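Local coordinates for protein putative pectin lyase (Geobacillus virus E2, PDB 7CHU) that forms the tailspike of a deep-sea thermophilic bacteriophage, a beta-helical trimer that probably recognises, and may cleave, polysaccharide on the surface of its host, at residues 262-267 / 290-295; 296-301 / 323-328; 348-353 / 368-373. One frame throughout, in Å; residues are numbered along the deposited sequence.

Interaction 1 of 3, residues 262-267 / 290-295; sequences ANNGSH and HGKDPS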
ATOM      1  N   ALA A 262       2.021 -10.026  19.953  1.00 15.89           N
ATOM      2  CA  ALA A 262       1.943 -10.702  21.252  1.00 17.48           C
ATOM      3  C   ALA A 262       0.499 -11.008  21.656  1.00 15.92           C
ATOM      4  O   ALA A 262       0.089 -10.797  22.797  1.00 15.09           O
ATOM      5  CB  ALA A 262       2.653  -9.880  22.341  1.00 18.00           C
ATOM      6  N   ASN A 263      -0.292 -11.506  20.724  1.00 13.05           N
ATOM      7  CA  ASN A 263      -1.635 -11.901  21.107  1.00 16.72           C
ATOM      8  C   ASN A 263      -1.596 -13.287  21.728  1.00 18.90           C
ATOM      9  O   ASN A 263      -0.647 -14.048  21.528  1.00 19.16           O
ATOM     10  CB  ASN A 263      -2.562 -11.839  19.901  1.00 17.34           C
ATOM     11  CG  ASN A 263      -3.114 -10.421  19.686  1.00 16.77           C
ATOM     12  OD1 ASN A 263      -3.622  -9.788  20.622  1.00 14.12           O
ATOM     13  ND2 ASN A 263      -2.971  -9.912  18.473  1.00 14.60           N
ATOM     14  N   ASN A 264      -2.600 -13.584  22.551  1.00 16.90           N
ATOM     15  CA  ASN A 264      -2.636 -14.870  23.224  1.00 20.41           C
ATOM     16  C   ASN A 264      -3.445 -15.912  22.462  1.00 18.35           C
ATOM     17  O   ASN A 264      -3.305 -17.109  22.730  1.00 23.89           O
ATOM     18  CB  ASN A 264      -3.142 -14.678  24.658  1.00 15.27           C
ATOM     19  CG  ASN A 264      -2.168 -13.866  25.469  1.00 18.70           C
ATOM     20  OD1 ASN A 264      -1.019 -14.252  25.597  1.00 22.98           O
ATOM     21  ND2 ASN A 264      -2.586 -12.701  25.949  1.00 18.72           N
ATOM     22  N   GLY A 265      -4.278 -15.486  21.523  1.00 19.01           N
ATOM     23  CA  GLY A 265      -4.778 -16.350  20.485  1.00 16.65           C
ATOM     24  C   GLY A 265      -4.038 -16.090  19.196  1.00 14.76           C
ATOM     25  O   GLY A 265      -2.959 -15.483  19.177  1.00 19.30           O
ATOM     26  N   SER A 266      -4.629 -16.540  18.093  1.00 12.90           N
ATOM     27  CA  SER A 266      -4.157 -16.105  16.782  1.00 12.83           C
ATOM     28  C   SER A 266      -4.320 -14.593  16.616  1.00 12.86           C
ATOM     29  O   SER A 266      -5.247 -13.993  17.159  1.00 15.12           O
ATOM     30  CB  SER A 266      -4.930 -16.839  15.694  1.00 16.68           C
ATOM     31  OG  SER A 266      -4.465 -18.185  15.593  1.00 15.21           O
ATOM     32  N   HIS A 267      -3.441 -13.967  15.817  1.00 15.49           N
ATOM     33  CA  HIS A 267      -3.654 -12.553  15.526  1.00 15.26           C
ATOM     34  C   HIS A 267      -4.955 -12.351  14.770  1.00 14.20           C
ATOM     35  O   HIS A 267      -5.762 -11.478  15.112  1.00 12.49           O
ATOM     36  CB  HIS A 267      -2.495 -11.963  14.723  1.00 12.01           C
ATOM     37  CG  HIS A 267      -1.205 -11.935  15.476  1.00 16.15           C
ATOM     38  ND1 HIS A 267      -1.066 -11.310  16.701  1.00 16.02           N
ATOM     39  CD2 HIS A 267      -0.001 -12.485  15.191  1.00 13.81           C
ATOM     40  CE1 HIS A 267       0.175 -11.468  17.131  1.00 18.69           C
ATOM     41  NE2 HIS A 267       0.840 -12.180  16.237  1.00 17.30           N
ATOM     42  N   HIS A 290       3.439 -10.254  14.807  1.00 14.31           N
ATOM     43  CA  HIS A 290       4.642 -10.407  15.626  1.00 20.06           C
ATOM     44  C   HIS A 290       4.322 -11.262  16.850  1.00 18.85           C
ATOM     45  O   HIS A 290       3.364 -10.981  17.564  1.00 17.17           O
ATOM     46  CB  HIS A 290       5.135  -9.017  16.042  1.00 19.04           C
ATOM     47  CG  HIS A 290       6.530  -8.972  16.581  1.00 21.24           C
ATOM     48  ND1 HIS A 290       6.868  -9.476  17.819  1.00 24.10           N
ATOM     49  CD2 HIS A 290       7.649  -8.381  16.098  1.00 20.17           C
ATOM     50  CE1 HIS A 290       8.149  -9.235  18.055  1.00 19.52           C
ATOM     51  NE2 HIS A 290       8.642  -8.572  17.026  1.00 24.33           N
ATOM     52  N   GLY A 291       5.134 -12.270  17.112  1.00 17.31           N
ATOM     53  CA  GLY A 291       4.826 -13.204  18.165  1.00 17.08           C
ATOM     54  C   GLY A 291       4.994 -12.631  19.558  1.00 19.21           C
ATOM     55  O   GLY A 291       5.357 -11.471  19.774  1.00 19.04           O
ATOM     56  N   LYS A 292       4.713 -13.495  20.529  1.00 15.85           N
ATOM     57  CA  LYS A 292       4.625 -13.112  21.930  1.00 18.49           C
ATOM     58  C   LYS A 292       5.981 -13.119  22.620  1.00 20.78           C
ATOM     59  O   LYS A 292       6.257 -12.249  23.447  1.00 16.76           O
ATOM     60  CB  LYS A 292       3.668 -14.064  22.660  1.00 18.10           C
ATOM     61  CG  LYS A 292       3.464 -13.735  24.126  1.00 22.14           C
ATOM     62  CD  LYS A 292       2.435 -14.655  24.738  1.00 24.92           C
ATOM     63  CE  LYS A 292       2.192 -14.256  26.169  1.00 28.28           C
ATOM     64  NZ  LYS A 292       1.007 -14.937  26.678  1.00 31.52           N
ATOM     65  N   ASP A 293       6.838 -14.080  22.279  1.00 19.72           N
ATOM     66  CA  ASP A 293       8.066 -14.352  23.026  1.00 23.81           C
ATOM     67  C   ASP A 293       9.219 -14.479  22.037  1.00 23.95           C
ATOM     68  O   ASP A 293       9.397 -15.539  21.414  1.00 22.45           O
ATOM     69  CB  ASP A 293       7.892 -15.612  23.868  1.00 23.42           C
ATOM     70  CG  ASP A 293       9.158 -16.038  24.604  1.00 27.95           C
ATOM     71  OD1 ASP A 293      10.178 -15.297  24.574  1.00 27.78           O
ATOM     72  OD2 ASP A 293       9.115 -17.130  25.233  1.00 27.45           O
ATOM     73  N   PRO A 294      10.015 -13.427  21.850  1.00 26.79           N
ATOM     74  CA  PRO A 294      11.145 -13.518  20.913  1.00 26.14           C
ATOM     75  C   PRO A 294      12.368 -14.235  21.467  1.00 29.14           C
ATOM     76  O   PRO A 294      13.305 -14.483  20.702  1.00 31.14           O
ATOM     77  CB  PRO A 294      11.458 -12.052  20.603  1.00 25.70           C
ATOM     78  CG  PRO A 294      10.992 -11.310  21.826  1.00 27.90           C
ATOM     79  CD  PRO A 294       9.798 -12.055  22.345  1.00 27.71           C
ATOM     80  N   SER A 295      12.379 -14.603  22.751  1.00 28.86           N
ATOM     81  CA  SER A 295      13.571 -15.217  23.337  1.00 30.55           C
ATOM     82  C   SER A 295      13.777 -16.654  22.862  1.00 29.43           C
ATOM     83  O   SER A 295      14.920 -17.114  22.771  1.00 33.30           O
ATOM     84  CB  SER A 295      13.481 -15.176  24.868  1.00 32.20           C
ATOM     85  OG  SER A 295      12.588 -16.166  25.359  1.00 34.22           O
TER
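The carbonyl of His-290 is met by two groups of 262-267, the peptide N of Ala-262 and the edge of the His-267 ring. Ala-262 N gives a nearly straight hydrogen bond to His-290 O (2.9 Å, 163°). His-267 turns its ring edge to that same oxygen, with NE2 3.1 Å and CE1 3.3 Å from His-290 O. The rotation of this imidazole is fixed from its other nitrogen: Asn-263 ND2 donates to His-267 ND1 at 3.0 Å, practically in the ring plane. Asn-263 is itself held through its OD1 by the backbone N of Asn-230. Farther out, Ala-262 lies against the root of Lys-292, its CB 3.8 Å from Lys-292 CA. The lysine leaves its backbone with CG anti to the N (chi1 -178°) and stays extended to the end, which carries the ammonium group along the flank of 262-267 to the side chain of Asn-264. The two side chains approach at a slant, and the oxygen branch of the amide comes nearest. Lys-292 NZ is modelled 2.4 Å from Asn-264 OD1, so short that the details of this bond are doubtful. The contact thus joins successive turns of a right-handed parallel beta-helix of the pectate lyase-like kind, where the chain leaves strands 259-261 and 288-290. His-290 pairs back to Phe-260 and Gly-291 forward to Tyr-322, while 262-267 runs on into strand 268-271, with His-267 edge-to-face against His-306.

Interaction 2 of 3, residues 296-301 / 323-328; sequences ALPGNN and QCNNDF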
ATOM      1  N   ALA A 296      12.701 -17.368  22.537  1.00 30.37           N
ATOM      2  CA  ALA A 296      12.784 -18.785  22.205  1.00 29.43           C
ATOM      3  C   ALA A 296      11.538 -19.197  21.437  1.00 29.03           C
ATOM      4  O   ALA A 296      10.458 -18.626  21.609  1.00 24.23           O
ATOM      5  CB  ALA A 296      12.920 -19.651  23.460  1.00 29.95           C
ATOM      6  N   LEU A 297      11.700 -20.221  20.604  1.00 27.34           N
ATOM      7  CA  LEU A 297      10.593 -20.830  19.881  1.00 29.60           C
ATOM      8  C   LEU A 297      10.674 -22.331  20.126  1.00 29.48           C
ATOM      9  O   LEU A 297      11.730 -22.932  19.879  1.00 32.37           O
ATOM     10  CB  LEU A 297      10.687 -20.488  18.395  1.00 26.16           C
ATOM     11  CG  LEU A 297       9.496 -20.888  17.536  1.00 27.60           C
ATOM     12  CD1 LEU A 297       8.272 -20.028  17.853  1.00 20.97           C
ATOM     13  CD2 LEU A 297       9.892 -20.784  16.068  1.00 23.79           C
ATOM     14  N   PRO A 298       9.625 -22.985  20.634  1.00 30.07           N
ATOM     15  CA  PRO A 298       8.271 -22.554  20.995  1.00 28.81           C
ATOM     16  C   PRO A 298       8.241 -21.463  22.048  1.00 29.01           C
ATOM     17  O   PRO A 298       7.403 -20.566  21.941  1.00 26.43           O
ATOM     18  CB  PRO A 298       7.625 -23.839  21.548  1.00 31.35           C
ATOM     19  CG  PRO A 298       8.435 -24.939  21.005  1.00 32.30           C
ATOM     20  CD  PRO A 298       9.827 -24.416  20.916  1.00 33.43           C
ATOM     21  N   GLY A 299       9.154 -21.536  23.021  1.00 27.19           N
ATOM     22  CA  GLY A 299       9.132 -20.614  24.145  1.00 23.75           C
ATOM     23  C   GLY A 299       7.733 -20.459  24.714  1.00 25.06           C
ATOM     24  O   GLY A 299       6.993 -21.431  24.880  1.00 22.81           O
ATOM     25  N   ASN A 300       7.353 -19.211  24.996  1.00 25.79           N
ATOM     26  CA  ASN A 300       6.044 -18.871  25.544  1.00 27.37           C
ATOM     27  C   ASN A 300       5.018 -18.567  24.449  1.00 27.24           C
ATOM     28  O   ASN A 300       3.996 -17.927  24.716  1.00 26.86           O
ATOM     29  CB  ASN A 300       6.194 -17.670  26.491  1.00 26.31           C
ATOM     30  CG  ASN A 300       4.943 -17.390  27.304  1.00 40.39           C
ATOM     31  OD1 ASN A 300       4.611 -16.226  27.576  1.00 40.72           O
ATOM     32  ND2 ASN A 300       4.235 -18.450  27.693  1.00 38.71           N
ATOM     33  N   ASN A 301       5.294 -18.960  23.226  1.00 24.60           N
ATOM     34  CA  ASN A 301       4.427 -18.526  22.147  1.00 24.03           C
ATOM     35  C   ASN A 301       3.252 -19.478  21.994  1.00 24.45           C
ATOM     36  O   ASN A 301       3.428 -20.699  22.042  1.00 20.55           O
ATOM     37  CB  ASN A 301       5.202 -18.447  20.831  1.00 20.65           C
ATOM     38  CG  ASN A 301       6.298 -17.404  20.870  1.00 24.01           C
ATOM     39  OD1 ASN A 301       6.016 -16.196  20.769  1.00 20.91           O
ATOM     40  ND2 ASN A 301       7.557 -17.850  21.024  1.00 17.66           N
ATOM     41  N   GLN A 323       8.075 -15.014  14.377  1.00 15.46           N
ATOM     42  CA  GLN A 323       8.014 -15.750  15.636  1.00 14.95           C
ATOM     43  C   GLN A 323       6.635 -16.360  15.909  1.00 18.97           C
ATOM     44  O   GLN A 323       5.814 -15.771  16.624  1.00 17.90           O
ATOM     45  CB  GLN A 323       8.437 -14.838  16.789  1.00 16.63           C
ATOM     46  CG  GLN A 323       8.844 -15.558  18.085  1.00 15.55           C
ATOM     47  CD  GLN A 323      10.272 -16.126  18.033  1.00 20.81           C
ATOM     48  OE1 GLN A 323      10.874 -16.220  16.965  1.00 17.68           O
ATOM     49  NE2 GLN A 323      10.793 -16.544  19.186  1.00 21.36           N
ATOM     50  N   CYS A 324       6.372 -17.535  15.313  1.00 13.82           N
ATOM     51  CA  CYS A 324       5.095 -18.280  15.463  1.00 15.67           C
ATOM     52  C   CYS A 324       5.265 -19.744  15.809  1.00 19.15           C
ATOM     53  O   CYS A 324       5.962 -20.471  15.110  1.00 15.11           O
ATOM     54  CB  CYS A 324       4.284 -18.121  14.176  1.00 17.96           C
ATOM     55  SG  CYS A 324       2.730 -19.035  14.121  1.00 18.34           S
ATOM     56  N   ASN A 325       4.601 -20.183  16.871  1.00 18.50           N
ATOM     57  CA  ASN A 325       4.640 -21.585  17.259  1.00 18.89           C
ATOM     58  C   ASN A 325       3.560 -22.389  16.528  1.00 20.61           C
ATOM     59  O   ASN A 325       2.741 -23.059  17.156  1.00 20.02           O
ATOM     60  CB  ASN A 325       4.459 -21.690  18.775  1.00 19.92           C
ATOM     61  CG  ASN A 325       4.638 -23.099  19.295  1.00 25.59           C
ATOM     62  OD1 ASN A 325       5.288 -23.935  18.665  1.00 20.98           O
ATOM     63  ND2 ASN A 325       4.063 -23.372  20.462  1.00 21.09           N
ATOM     64  N   ASN A 326       3.605 -22.353  15.198  1.00 17.97           N
ATOM     65  CA  ASN A 326       2.581 -22.936  14.325  1.00 18.24           C
ATOM     66  C   ASN A 326       2.906 -22.538  12.889  1.00 16.72           C
ATOM     67  O   ASN A 326       4.021 -22.101  12.612  1.00 20.74           O
ATOM     68  CB  ASN A 326       1.171 -22.469  14.710  1.00 18.83           C
ATOM     69  CG  ASN A 326       0.094 -23.463  14.297  1.00 18.53           C
ATOM     70  OD1 ASN A 326      -0.306 -23.514  13.135  1.00 18.59           O
ATOM     71  ND2 ASN A 326      -0.371 -24.261  15.252  1.00 17.81           N
ATOM     72  N   ASP A 327       1.975 -22.735  11.960  1.00 17.10           N
ATOM     73  CA  ASP A 327       2.122 -22.142  10.633  1.00 18.44           C
ATOM     74  C   ASP A 327       1.891 -20.645  10.765  1.00 14.79           C
ATOM     75  O   ASP A 327       1.047 -20.212  11.550  1.00 17.53           O
ATOM     76  CB  ASP A 327       1.123 -22.732   9.637  1.00 18.08           C
ATOM     77  CG  ASP A 327       1.104 -24.245   9.653  1.00 20.08           C
ATOM     78  OD1 ASP A 327       2.183 -24.860   9.509  1.00 17.04           O
ATOM     79  OD2 ASP A 327       0.006 -24.820   9.807  1.00 19.88           O
ATOM     80  N   PHE A 328       2.646 -19.844  10.027  1.00 12.67           N
ATOM     81  CA  PHE A 328       2.377 -18.423  10.022  1.00 15.57           C
ATOM     82  C   PHE A 328       0.999 -18.117   9.405  1.00 15.72           C
ATOM     83  O   PHE A 328       0.243 -17.302   9.936  1.00 17.35           O
ATOM     84  CB  PHE A 328       3.423 -17.682   9.158  1.00 14.14           C
ATOM     85  CG  PHE A 328       4.692 -17.305   9.886  1.00 16.05           C
ATOM     86  CD1 PHE A 328       4.652 -16.557  11.051  1.00 12.03           C
ATOM     87  CD2 PHE A 328       5.933 -17.680   9.381  1.00 16.25           C
ATOM     88  CE1 PHE A 328       5.819 -16.207  11.710  1.00 13.53           C
ATOM     89  CE2 PHE A 328       7.102 -17.333  10.035  1.00 14.79           C
ATOM     90  CZ  PHE A 328       7.044 -16.596  11.203  1.00 16.90           C
TER
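Three side-chain amides, those of Asn-325, Asn-301 and Gln-323, organise this contact. Pro-298 CB lies over one side of the Asn-325 amide plane, almost equally far from OD1 (3.7 Å) and ND2 (3.8 Å) of that asparagine. At its nitrogen end, Asn-325 ND2 donates to Asn-301 O (3.2 Å, 151°), the acceptor standing somewhat out of the amide plane. With CG anti to the backbone N (chi1 -174°), the Asn-325 amide is brought alongside Pro-298 and its ND2 to that carbonyl. The amides of Asn-301 and Gln-323 are turned nearly perpendicular to one another, at 80°, and Gln-323 CG approaches Asn-301 ND2 (3.9 Å) from out of its plane. Apolar cover comes from Leu-297, whose CD1 rests on the carbonyl of Cys-324, 3.6 Å from its O. The loop is shaped by a cis peptide before Pro-298 and a type II' turn from Pro-298 to Asn-301. Inside that turn, Pro-298 O is gripped twice from opposite faces of its plane, by Asn-301 N and by Asn-301 ND2 (2.9 Å each). Strand 320-324 ends at this place and passes into the bend around Asn-325. In chemical terms, one amide-to-carbonyl hydrogen bond joins the segments, with neutral amides and apolar carbons packed round it and no charged pair across it. The buried amides of Asn-301 and Gln-323 are satisfied by further partners, Asn-301 OD1 receiving Asp-293 N, Gln-323 OE1 receiving Asn-345 ND2 and Gln-323 NE2 donating to Asp-293 O.

Interaction 3 of 3, residues 348-353 / 368-373; sequences GYFVNL and QYFGSG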
ATOM      1  N   GLY A 348       5.952 -24.408  11.975  1.00 19.08           N
ATOM      2  CA  GLY A 348       5.332 -25.102  10.856  1.00 16.48           C
ATOM      3  C   GLY A 348       5.779 -24.590   9.502  1.00 18.44           C
ATOM      4  O   GLY A 348       6.941 -24.213   9.327  1.00 18.14           O
ATOM      5  N   TYR A 349       4.870 -24.566   8.531  1.00 17.61           N
ATOM      6  CA  TYR A 349       5.118 -23.926   7.251  1.00 18.67           C
ATOM      7  C   TYR A 349       4.895 -22.421   7.361  1.00 20.39           C
ATOM      8  O   TYR A 349       4.147 -21.950   8.222  1.00 16.87           O
ATOM      9  CB  TYR A 349       4.185 -24.483   6.184  1.00 17.04           C
ATOM     10  CG  TYR A 349       4.268 -25.977   6.038  1.00 18.02           C
ATOM     11  CD1 TYR A 349       5.249 -26.548   5.244  1.00 16.80           C
ATOM     12  CD2 TYR A 349       3.344 -26.825   6.679  1.00 17.81           C
ATOM     13  CE1 TYR A 349       5.329 -27.927   5.074  1.00 18.46           C
ATOM     14  CE2 TYR A 349       3.413 -28.218   6.521  1.00 18.21           C
ATOM     15  CZ  TYR A 349       4.415 -28.753   5.725  1.00 19.20           C
ATOM     16  OH  TYR A 349       4.514 -30.114   5.549  1.00 24.79           O
ATOM     17  N   PHE A 350       5.547 -21.667   6.462  1.00 14.52           N
ATOM     18  CA  PHE A 350       5.173 -20.267   6.295  1.00 17.39           C
ATOM     19  C   PHE A 350       3.720 -20.180   5.857  1.00 16.84           C
ATOM     20  O   PHE A 350       2.937 -19.414   6.426  1.00 15.30           O
ATOM     21  CB  PHE A 350       6.061 -19.548   5.273  1.00 13.32           C
ATOM     22  CG  PHE A 350       7.523 -19.466   5.663  1.00 16.08           C
ATOM     23  CD1 PHE A 350       7.924 -19.602   6.985  1.00 12.22           C
ATOM     24  CD2 PHE A 350       8.493 -19.252   4.684  1.00 16.07           C
ATOM     25  CE1 PHE A 350       9.265 -19.536   7.327  1.00 13.35           C
ATOM     26  CE2 PHE A 350       9.840 -19.171   5.014  1.00 18.44           C
ATOM     27  CZ  PHE A 350      10.231 -19.319   6.337  1.00 18.05           C
ATOM     28  N   VAL A 351       3.349 -20.974   4.847  1.00 15.09           N
ATOM     29  CA  VAL A 351       1.995 -21.013   4.284  1.00 14.55           C
ATOM     30  C   VAL A 351       1.596 -22.478   4.157  1.00 16.99           C
ATOM     31  O   VAL A 351       2.208 -23.232   3.390  1.00 15.09           O
ATOM     32  CB  VAL A 351       1.893 -20.313   2.914  1.00 17.11           C
ATOM     33  CG1 VAL A 351       0.487 -20.399   2.362  1.00 15.17           C
ATOM     34  CG2 VAL A 351       2.323 -18.810   2.983  1.00 13.90           C
ATOM     35  N   ASN A 352       0.572 -22.881   4.908  1.00 15.30           N
ATOM     36  CA  ASN A 352       0.082 -24.255   4.933  1.00 14.89           C
ATOM     37  C   ASN A 352      -1.245 -24.261   4.183  1.00 16.19           C
ATOM     38  O   ASN A 352      -2.259 -23.806   4.709  1.00 15.48           O
ATOM     39  CB  ASN A 352      -0.070 -24.743   6.368  1.00 14.03           C
ATOM     40  CG  ASN A 352      -0.361 -26.245   6.454  1.00 20.50           C
ATOM     41  OD1 ASN A 352      -0.519 -26.910   5.429  1.00 18.17           O
ATOM     42  ND2 ASN A 352      -0.435 -26.770   7.681  1.00 14.22           N
ATOM     43  N   LEU A 353      -1.227 -24.741   2.943  1.00 12.35           N
ATOM     44  CA  LEU A 353      -2.432 -24.836   2.125  1.00 13.99           C
ATOM     45  C   LEU A 353      -3.115 -26.161   2.484  1.00 16.66           C
ATOM     46  O   LEU A 353      -2.736 -27.227   1.985  1.00 15.24           O
ATOM     47  CB  LEU A 353      -2.074 -24.721   0.647  1.00 14.66           C
ATOM     48  CG  LEU A 353      -1.240 -23.464   0.276  1.00 16.83           C
ATOM     49  CD1 LEU A 353      -0.760 -23.465  -1.153  1.00 18.17           C
ATOM     50  CD2 LEU A 353      -2.017 -22.157   0.564  1.00 13.02           C
ATOM     51  N   GLN A 368      12.986 -16.984   6.295  1.00 18.52           N
ATOM     52  CA  GLN A 368      13.970 -17.918   6.806  1.00 18.01           C
ATOM     53  C   GLN A 368      13.426 -18.599   8.048  1.00 19.69           C
ATOM     54  O   GLN A 368      12.674 -17.998   8.822  1.00 19.02           O
ATOM     55  CB  GLN A 368      15.299 -17.200   7.117  1.00 20.05           C
ATOM     56  CG  GLN A 368      16.482 -18.176   7.242  1.00 17.34           C
ATOM     57  CD  GLN A 368      17.788 -17.457   7.521  1.00 27.68           C
ATOM     58  OE1 GLN A 368      17.816 -16.236   7.707  1.00 25.72           O
ATOM     59  NE2 GLN A 368      18.879 -18.215   7.566  1.00 25.65           N
ATOM     60  N   TYR A 369      13.807 -19.870   8.221  1.00 16.38           N
ATOM     61  CA  TYR A 369      13.577 -20.655   9.434  1.00 16.88           C
ATOM     62  C   TYR A 369      12.125 -21.104   9.555  1.00 19.58           C
ATOM     63  O   TYR A 369      11.434 -20.778  10.526  1.00 18.06           O
ATOM     64  CB  TYR A 369      14.003 -19.891  10.696  1.00 16.70           C
ATOM     65  CG  TYR A 369      15.491 -19.633  10.756  1.00 22.67           C
ATOM     66  CD1 TYR A 369      16.417 -20.671  10.513  1.00 24.82           C
ATOM     67  CD2 TYR A 369      15.983 -18.360  11.030  1.00 19.74           C
ATOM     68  CE1 TYR A 369      17.798 -20.435  10.542  1.00 23.39           C
ATOM     69  CE2 TYR A 369      17.350 -18.125  11.076  1.00 19.35           C
ATOM     70  CZ  TYR A 369      18.247 -19.162  10.832  1.00 25.89           C
ATOM     71  OH  TYR A 369      19.596 -18.898  10.869  1.00 31.44           O
ATOM     72  N   PHE A 370      11.652 -21.831   8.555  1.00 19.78           N
ATOM     73  CA  PHE A 370      10.458 -22.644   8.712  1.00 19.39           C
ATOM     74  C   PHE A 370      10.773 -23.817   9.650  1.00 22.77           C
ATOM     75  O   PHE A 370      11.908 -24.000  10.111  1.00 19.44           O
ATOM     76  CB  PHE A 370       9.970 -23.124   7.342  1.00 17.60           C
ATOM     77  CG  PHE A 370      11.076 -23.615   6.456  1.00 18.90           C
ATOM     78  CD1 PHE A 370      11.573 -24.903   6.607  1.00 20.91           C
ATOM     79  CD2 PHE A 370      11.649 -22.783   5.504  1.00 18.53           C
ATOM     80  CE1 PHE A 370      12.604 -25.357   5.807  1.00 17.76           C
ATOM     81  CE2 PHE A 370      12.691 -23.225   4.709  1.00 16.88           C
ATOM     82  CZ  PHE A 370      13.160 -24.528   4.854  1.00 19.50           C
ATOM     83  N   GLY A 371       9.760 -24.629   9.931  1.00 20.18           N
ATOM     84  CA  GLY A 371       9.928 -25.680  10.913  1.00 22.18           C
ATOM     85  C   GLY A 371      10.901 -26.752  10.450  1.00 24.91           C
ATOM     86  O   GLY A 371      11.036 -27.032   9.257  1.00 21.08           O
ATOM     87  N   SER A 372      11.571 -27.361  11.429  1.00 25.52           N
ATOM     88  CA  SER A 372      12.551 -28.417  11.187  1.00 30.35           C
ATOM     89  C   SER A 372      12.004 -29.516  10.276  1.00 26.77           C
ATOM     90  O   SER A 372      10.989 -30.153  10.584  1.00 29.77           O
ATOM     91  CB  SER A 372      12.982 -29.018  12.530  1.00 37.97           C
ATOM     92  OG  SER A 372      13.818 -30.146  12.350  1.00 42.24           O
ATOM     93  N   GLY A 373      12.700 -29.745   9.158  1.00 30.18           N
ATOM     94  CA  GLY A 373      12.326 -30.765   8.186  1.00 26.61           C
ATOM     95  C   GLY A 373      11.108 -30.455   7.337  1.00 29.79           C
ATOM     96  O   GLY A 373      10.633 -31.337   6.613  1.00 27.25           O
TER
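Phe-370 stands over Phe-350 through its CB and one edge of its ring, and this pair makes the tight half of the contact. The CB of Phe-370 lies above the Phe-350 face, 4.1 Å from the ring centroid and 29° off the normal, a CH-pi contact whose nearest carbon is CE1 at 3.7 Å. Because CG of Phe-370 sits between its backbone N and carbonyl carbon (chi1 44°), the ring rises away from 348-353 and leaves only its CD2 edge, 3.8 Å from Phe-350 CZ, over its neighbour's face. The rings form an offset edge-to-face pair, with planes at 69° and centroids 5.7 Å apart. The far end of the Phe-350 ring also lies against the backbone of 368-370, with CE1 3.5 Å from Phe-370 N and CZ 3.6 Å from Gln-368 N. The lack of a side chain on Gly-371 leaves room beside Gly-348 O and lets the backbones close in: Gly-371 N donates to Gly-348 O at 2.9 Å.

The other flank is much looser. Tyr-369, with positive phi and psi, directs its side chain away from 348-353 and is exposed to solvent; one face of its ring is covered by Gln-368 CG, and Tyr-344 meets it at a steep angle. The loop beyond Gly-371 is exposed. Gln-368 additionally packs on Arg-335 of a second subunit.

In the beta-helix, the contact links the bend that enters strand 351-353 to the chain leaving strand 366-368 one turn later. The Phe-350 ring also meets that of Phe-343 from strand 342-346, the planes nearly parallel, while the backbone of 348-353 pairs with Asn-326, Phe-328 and Ile-329 of the preceding turn.

The three contacts follow one another along the chain without nesting or crossing, each closing a loop before the next begins. Interaction 1 closes one turn of the beta-helix after strand 259-261; interaction 2 starts directly afterwards, at residue 296, and closes the next turn, of nearly the same length, against the end of strand 320-324. Asp-293 joins these two contacts through the backbone N of Asn-300. Interaction 3 closes the turn from 348-353 to 368-373, and Asp-327 joins it to interaction 2 by reaching Tyr-349 N and Asn-352 ND2. Interactions 1 and 3 remain apart, with centres about 17 Å from each other, so interaction 2 bridges them along the helix axis.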